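Local coordinates for anopheles Plasmodium-responsive Leucine-rich repeat protein 1B (Anopheles gambiae, PDB 4XGO) that probably takes part in mosquito responses to Plasmodium and may interact with the related protein LRIM1, its leucine-rich repeat domain being the part present here, at residues Leu97-Ile110 with Ala120-Val134. Sequence-based numbering, arbitrary orientation. Where two conformers were deposited one is given.
Sequences LTMMSMSNNNLERI and ALQNLQLSSNRLTHV. Unlike the reference sequence in segment 97-110: Met-100 (reference Leu). With NAG (2-acetamido-2-deoxy-beta-D-glucopyranose), chain C.
The guanidinium of Arg-109 lies flat over one face of the His-133 ring, the planes only 6° apart and the centres 4.5 Å from each other, while Ile-110 O sits at the ring's edge near CD2. A bend at chi3 folds the arginine back over the ring; Glu-111 forms a salt bridge with Arg-109 NH2, Asp-112 accepts a hydrogen bond from His-133 NE2, and a water lies in plane at the guanidinium edge. The two segments are equivalent parts of neighbouring coils of a leucine-rich repeat solenoid, so Arg-109 and His-133 occupy matching positions 24 residues apart. The Arg-130 guanidinium instead meets Asn-106 O edge-on with NE and NH2. Arg-130 NH2 binds Asn-106 O at 2.9 Å, in the carbonyl plane on a lone pair, whereas NE approaches from above that plane. Arg-130 NH2 also forms a salt bridge with Glu-108 OE2 (2.7 Å), the carboxylate plane turned 76° from the guanidinium.

Strands 99-101 and 123-125 run parallel, joined by backbone hydrogen bonds that continue to Met-102 N, which donates to Gln-125 O (2.8 Å). Behind them hydrophobic side chains fill the core: Met-100, leucine in the reference sequence, bends at chi2 and chi3 to bring CE to Leu-124 CD1 (3.8 Å), and Leu-126 CD2 fits among Met-100, Met-102 and Leu-107. Toward the glycan, one water joins Asn-104 OD1, Ser-127 OG and Ser-128 OG to O6 of the sugar. The motif's asparagine ladder runs inside the turn, where Asn-129 ND2 donates to Leu-126 O of its own coil and, almost straight at 177°, to Met-102 O of the preceding one, 3.0 Å away.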
loop_
_atom_site.group_PDB
_atom_site.type_symbol
_atom_site.label_atom_id
_atom_site.label_comp_id
_atom_site.label_asym_id
_atom_site.label_seq_id
_atom_site.Cartn_x
_atom_site.Cartn_y
_atom_site.Cartn_z
ATOM N N LEU A 97 -14.101 -18.549 18.916
ATOM C CA LEU A 97 -13.464 -17.897 17.764
ATOM C C LEU A 97 -13.206 -18.901 16.664
ATOM O O LEU A 97 -12.533 -19.908 16.897
ATOM C CB LEU A 97 -12.143 -17.269 18.197
ATOM C CG LEU A 97 -11.467 -16.291 17.256
ATOM C CD1 LEU A 97 -12.286 -15.031 17.028
ATOM C CD2 LEU A 97 -10.106 -15.954 17.832
ATOM N N THR A 98 -13.706 -18.613 15.465
ATOM C CA THR A 98 -13.495 -19.469 14.290
ATOM C C THR A 98 -12.653 -18.825 13.193
ATOM O O THR A 98 -12.061 -19.549 12.391
ATOM C CB THR A 98 -14.816 -19.956 13.674
ATOM O OG1 THR A 98 -15.508 -18.863 13.033
ATOM C CG2 THR A 98 -15.682 -20.573 14.762
ATOM N N MET A 99 -12.642 -17.491 13.147
ATOM C CA MET A 99 -11.868 -16.736 12.162
ATOM C C MET A 99 -11.205 -15.558 12.835
ATOM O O MET A 99 -11.855 -14.769 13.536
ATOM C CB MET A 99 -12.748 -16.210 11.025
ATOM C CG MET A 99 -12.023 -15.198 10.134
ATOM S SD MET A 99 -12.975 -14.800 8.674
ATOM C CE MET A 99 -12.876 -16.325 7.746
ATOM N N MET A 100 -9.906 -15.430 12.613
ATOM C CA MET A 100 -9.153 -14.328 13.161
ATOM C C MET A 100 -8.246 -13.806 12.066
ATOM O O MET A 100 -7.419 -14.562 11.534
ATOM C CB MET A 100 -8.356 -14.789 14.387
ATOM C CG MET A 100 -8.016 -13.677 15.364
ATOM S SD MET A 100 -6.745 -12.563 14.761
ATOM C CE MET A 100 -5.256 -13.532 14.943
ATOM N N SER A 101 -8.420 -12.540 11.714
ATOM C CA SER A 101 -7.609 -11.937 10.699
ATOM C C SER A 101 -6.828 -10.773 11.273
ATOM O O SER A 101 -7.397 -9.863 11.876
ATOM C CB SER A 101 -8.501 -11.497 9.534
ATOM O OG SER A 101 -7.748 -11.265 8.389
ATOM N N MET A 102 -5.520 -10.790 11.043
ATOM C CA MET A 102 -4.637 -9.724 11.482
ATOM C C MET A 102 -3.518 -9.490 10.450
ATOM O O MET A 102 -2.354 -9.271 10.786
ATOM C CB MET A 102 -4.083 -10.137 12.838
ATOM C CG MET A 102 -3.707 -8.994 13.721
ATOM S SD MET A 102 -3.402 -9.670 15.381
ATOM C CE MET A 102 -4.968 -9.520 16.212
ATOM N N SER A 103 -3.896 -9.513 9.185
ATOM C CA SER A 103 -2.942 -9.220 8.136
ATOM C C SER A 103 -2.518 -7.759 8.216
ATOM O O SER A 103 -3.219 -6.922 8.775
ATOM C CB SER A 103 -3.502 -9.544 6.750
ATOM O OG SER A 103 -4.471 -8.582 6.349
ATOM N N ASN A 104 -1.345 -7.463 7.666
ATOM C CA ASN A 104 -0.916 -6.077 7.520
ATOM C C ASN A 104 -0.833 -5.328 8.847
ATOM O O ASN A 104 -1.266 -4.185 8.965
ATOM C CB ASN A 104 -1.832 -5.357 6.515
ATOM C CG ASN A 104 -1.733 -5.937 5.116
ATOM O OD1 ASN A 104 -2.454 -6.873 4.747
ATOM N ND2 ASN A 104 -0.790 -5.436 4.352
ATOM N N ASN A 105 -0.301 -6.002 9.861
ATOM C CA ASN A 105 0.180 -5.340 11.066
ATOM C C ASN A 105 1.722 -5.428 11.083
ATOM O O ASN A 105 2.343 -5.595 10.030
ATOM C CB ASN A 105 -0.451 -5.968 12.318
ATOM C CG ASN A 105 -1.878 -5.481 12.566
ATOM O OD1 ASN A 105 -2.107 -4.629 13.409
ATOM N ND2 ASN A 105 -2.828 -6.001 11.810
ATOM N N ASN A 106 2.320 -5.269 12.256
ATOM C CA ASN A 106 3.767 -5.363 12.407
ATOM C C ASN A 106 4.132 -6.474 13.366
ATOM O O ASN A 106 5.136 -6.372 14.098
ATOM C CB ASN A 106 4.330 -4.030 12.923
ATOM C CG ASN A 106 4.049 -2.871 11.987
ATOM O OD1 ASN A 106 3.668 -1.782 12.428
ATOM N ND2 ASN A 106 4.242 -3.084 10.706
ATOM N N LEU A 107 3.374 -7.567 13.347
ATOM C CA LEU A 107 3.578 -8.615 14.345
ATOM C C LEU A 107 4.902 -9.326 14.140
ATOM O O LEU A 107 5.249 -9.685 13.007
ATOM C CB LEU A 107 2.463 -9.629 14.293
ATOM C CG LEU A 107 1.081 -9.133 14.690
ATOM C CD1 LEU A 107 0.144 -10.260 14.304
ATOM C CD2 LEU A 107 1.004 -8.795 16.166
ATOM N N GLU A 108 5.650 -9.476 15.234
ATOM C CA GLU A 108 6.982 -10.115 15.209
ATOM C C GLU A 108 6.882 -11.581 15.609
ATOM O O GLU A 108 7.576 -12.429 15.059
ATOM C CB GLU A 108 7.932 -9.362 16.139
ATOM C CG GLU A 108 8.026 -7.882 15.798
ATOM C CD GLU A 108 8.744 -7.055 16.839
ATOM O OE1 GLU A 108 9.413 -7.630 17.739
ATOM O OE2 GLU A 108 8.649 -5.810 16.747
ATOM N N ARG A 109 6.032 -11.884 16.586
ATOM C CA ARG A 109 5.869 -13.249 17.069
ATOM C C ARG A 109 4.435 -13.520 17.478
ATOM O O ARG A 109 3.743 -12.616 17.905
ATOM C CB ARG A 109 6.761 -13.488 18.292
ATOM C CG ARG A 109 8.256 -13.482 18.034
ATOM C CD ARG A 109 9.019 -13.567 19.360
ATOM N NE ARG A 109 8.598 -14.735 20.136
ATOM C CZ ARG A 109 9.108 -15.961 20.038
ATOM N NH1 ARG A 109 10.110 -16.238 19.228
ATOM N NH2 ARG A 109 8.621 -16.926 20.806
ATOM N N ILE A 110 4.020 -14.774 17.339
ATOM C CA ILE A 110 2.829 -15.309 17.992
ATOM C C ILE A 110 3.309 -16.327 18.996
ATOM O O ILE A 110 3.853 -17.364 18.604
ATOM C CB ILE A 110 1.919 -16.074 17.010
ATOM C CG1 ILE A 110 1.456 -15.175 15.866
ATOM C CG2 ILE A 110 0.735 -16.696 17.746
ATOM C CD1 ILE A 110 0.618 -13.997 16.269
ATOM N N ALA A 120 -11.750 -24.040 18.258
ATOM C CA ALA A 120 -12.569 -24.087 17.052
ATOM C C ALA A 120 -12.024 -23.176 15.967
ATOM O O ALA A 120 -12.714 -22.943 14.969
ATOM C CB ALA A 120 -13.998 -23.670 17.358
ATOM N N LEU A 121 -10.820 -22.645 16.160
ATOM C CA LEU A 121 -10.259 -21.696 15.196
ATOM C C LEU A 121 -9.956 -22.398 13.869
ATOM O O LEU A 121 -9.111 -23.294 13.808
ATOM C CB LEU A 121 -8.996 -21.035 15.764
ATOM C CG LEU A 121 -8.274 -20.001 14.866
ATOM C CD1 LEU A 121 -9.160 -18.812 14.590
ATOM C CD2 LEU A 121 -6.965 -19.540 15.490
ATOM N N GLN A 122 -10.639 -21.999 12.797
ATOM C CA GLN A 122 -10.460 -22.667 11.516
ATOM C C GLN A 122 -9.762 -21.827 10.468
ATOM O O GLN A 122 -9.127 -22.382 9.587
ATOM C CB GLN A 122 -11.806 -23.099 10.933
ATOM C CG GLN A 122 -12.489 -24.204 11.697
ATOM C CD GLN A 122 -13.543 -24.910 10.871
ATOM O OE1 GLN A 122 -13.580 -24.790 9.635
ATOM N NE2 GLN A 122 -14.423 -25.625 11.544
ATOM N N ASN A 123 -9.915 -20.508 10.546
ATOM C CA ASN A 123 -9.412 -19.608 9.516
ATOM C C ASN A 123 -8.526 -18.554 10.164
ATOM O O ASN A 123 -8.985 -17.789 11.000
ATOM C CB ASN A 123 -10.579 -18.977 8.757
ATOM C CG ASN A 123 -11.477 -20.019 8.104
ATOM O OD1 ASN A 123 -11.128 -20.611 7.079
ATOM N ND2 ASN A 123 -12.642 -20.245 8.691
ATOM N N LEU A 124 -7.254 -18.542 9.766
ATOM C CA LEU A 124 -6.275 -17.681 10.380
ATOM C C LEU A 124 -5.500 -16.942 9.283
ATOM O O LEU A 124 -4.881 -17.575 8.405
ATOM C CB LEU A 124 -5.334 -18.506 11.246
ATOM C CG LEU A 124 -4.208 -17.766 11.952
ATOM C CD1 LEU A 124 -4.721 -16.648 12.844
ATOM C CD2 LEU A 124 -3.374 -18.753 12.754
ATOM N N GLN A 125 -5.555 -15.619 9.349
ATOM C CA GLN A 125 -4.933 -14.754 8.352
ATOM C C GLN A 125 -3.931 -13.858 9.049
ATOM O O GLN A 125 -4.319 -13.007 9.866
ATOM C CB GLN A 125 -5.995 -13.894 7.680
ATOM C CG GLN A 125 -7.066 -14.687 6.961
ATOM C CD GLN A 125 -6.513 -15.440 5.790
ATOM O OE1 GLN A 125 -5.850 -14.857 4.922
ATOM N NE2 GLN A 125 -6.771 -16.754 5.746
ATOM N N LEU A 126 -2.647 -14.077 8.756
ATOM C CA LEU A 126 -1.544 -13.350 9.357
ATOM C C LEU A 126 -0.566 -12.838 8.304
ATOM O O LEU A 126 0.602 -12.535 8.631
ATOM C CB LEU A 126 -0.801 -14.262 10.333
ATOM C CG LEU A 126 -1.587 -14.661 11.591
ATOM C CD1 LEU A 126 -0.851 -15.704 12.403
ATOM C CD2 LEU A 126 -1.895 -13.441 12.431
ATOM N N SER A 127 -1.027 -12.714 7.060
ATOM C CA SER A 127 -0.138 -12.288 5.994
ATOM C C SER A 127 0.356 -10.854 6.224
ATOM O O SER A 127 -0.305 -10.052 6.857
ATOM C CB SER A 127 -0.827 -12.403 4.637
ATOM O OG SER A 127 -1.841 -11.427 4.523
ATOM N N SER A 128 1.554 -10.565 5.715
ATOM C CA SER A 128 2.083 -9.203 5.676
ATOM C C SER A 128 2.272 -8.621 7.075
ATOM O O SER A 128 1.824 -7.520 7.378
ATOM C CB SER A 128 1.235 -8.281 4.791
ATOM O OG SER A 128 1.196 -8.738 3.446
ATOM N N ASN A 129 2.938 -9.386 7.916
ATOM C CA ASN A 129 3.479 -8.891 9.168
ATOM C C ASN A 129 5.017 -9.006 9.111
ATOM O O ASN A 129 5.592 -8.915 8.022
ATOM C CB ASN A 129 2.869 -9.689 10.306
ATOM C CG ASN A 129 1.463 -9.232 10.631
ATOM O OD1 ASN A 129 1.282 -8.220 11.289
ATOM N ND2 ASN A 129 0.482 -9.996 10.219
ATOM N N ARG A 130 5.669 -9.184 10.262
ATOM C CA ARG A 130 7.118 -9.435 10.312
ATOM C C ARG A 130 7.418 -10.689 11.116
ATOM O O ARG A 130 8.384 -10.723 11.900
ATOM C CB ARG A 130 7.848 -8.269 10.970
ATOM C CG ARG A 130 7.618 -6.903 10.369
ATOM C CD ARG A 130 8.304 -5.837 11.224
ATOM N NE ARG A 130 7.677 -5.655 12.535
ATOM C CZ ARG A 130 8.042 -4.748 13.442
ATOM N NH1 ARG A 130 9.078 -3.939 13.194
ATOM N NH2 ARG A 130 7.380 -4.644 14.606
ATOM N N LEU A 131 6.583 -11.710 10.952
ATOM C CA LEU A 131 6.602 -12.865 11.835
ATOM C C LEU A 131 7.852 -13.704 11.656
ATOM O O LEU A 131 8.160 -14.112 10.544
ATOM C CB LEU A 131 5.380 -13.736 11.616
ATOM C CG LEU A 131 4.087 -13.113 12.159
ATOM C CD1 LEU A 131 2.921 -13.944 11.659
ATOM C CD2 LEU A 131 4.122 -13.068 13.683
ATOM N N THR A 132 8.545 -13.965 12.763
ATOM C CA THR A 132 9.649 -14.924 12.760
ATOM C C THR A 132 9.304 -16.208 13.502
ATOM O O THR A 132 10.063 -17.180 13.459
ATOM C CB THR A 132 10.880 -14.309 13.428
ATOM O OG1 THR A 132 10.528 -13.874 14.745
ATOM C CG2 THR A 132 11.395 -13.138 12.598
ATOM N N HIS A 133 8.188 -16.205 14.222
ATOM C CA HIS A 133 7.750 -17.370 14.936
ATOM C C HIS A 133 6.230 -17.426 14.993
ATOM O O HIS A 133 5.595 -16.476 15.436
ATOM C CB HIS A 133 8.273 -17.334 16.376
ATOM C CG HIS A 133 7.838 -18.505 17.192
ATOM N ND1 HIS A 133 8.488 -19.724 17.143
ATOM C CD2 HIS A 133 6.789 -18.671 18.030
ATOM C CE1 HIS A 133 7.881 -20.574 17.957
ATOM N NE2 HIS A 133 6.844 -19.963 18.497
ATOM N N VAL A 134 5.681 -18.547 14.541
ATOM C CA VAL A 134 4.314 -18.928 14.814
ATOM C C VAL A 134 4.208 -20.447 14.669
ATOM O O VAL A 134 4.459 -20.986 13.586
ATOM C CB VAL A 134 3.276 -18.200 13.931
ATOM C CG1 VAL A 134 3.569 -18.362 12.448
ATOM C CG2 VAL A 134 1.877 -18.686 14.285
HETATM C C1 NAG C . -2.703 -14.882 1.262
HETATM C C2 NAG C . -3.589 -15.098 0.036
HETATM C C3 NAG C . -3.070 -14.263 -1.140
HETATM C C4 NAG C . -2.950 -12.797 -0.756
HETATM C C5 NAG C . -2.203 -12.677 0.577
HETATM C C6 NAG C . -2.246 -11.226 1.062
HETATM C C7 NAG C . -4.548 -17.165 -0.823
HETATM C C8 NAG C . -4.326 -18.569 -1.287
HETATM N N2 NAG C . -3.507 -16.466 -0.393
HETATM O O3 NAG C . -3.887 -14.432 -2.286
HETATM O O4 NAG C . -2.137 -12.107 -1.713
HETATM O O5 NAG C . -2.763 -13.512 1.579
HETATM O O6 NAG C . -0.932 -10.741 0.860
HETATM O O7 NAG C . -5.678 -16.697 -0.844
HETATM O O HOH W 1 -14.966 -18.717 10.356
HETATM O O HOH W 2 -1.412 -9.124 3.197
HETATM O O HOH W 3 11.532 -15.080 16.943
#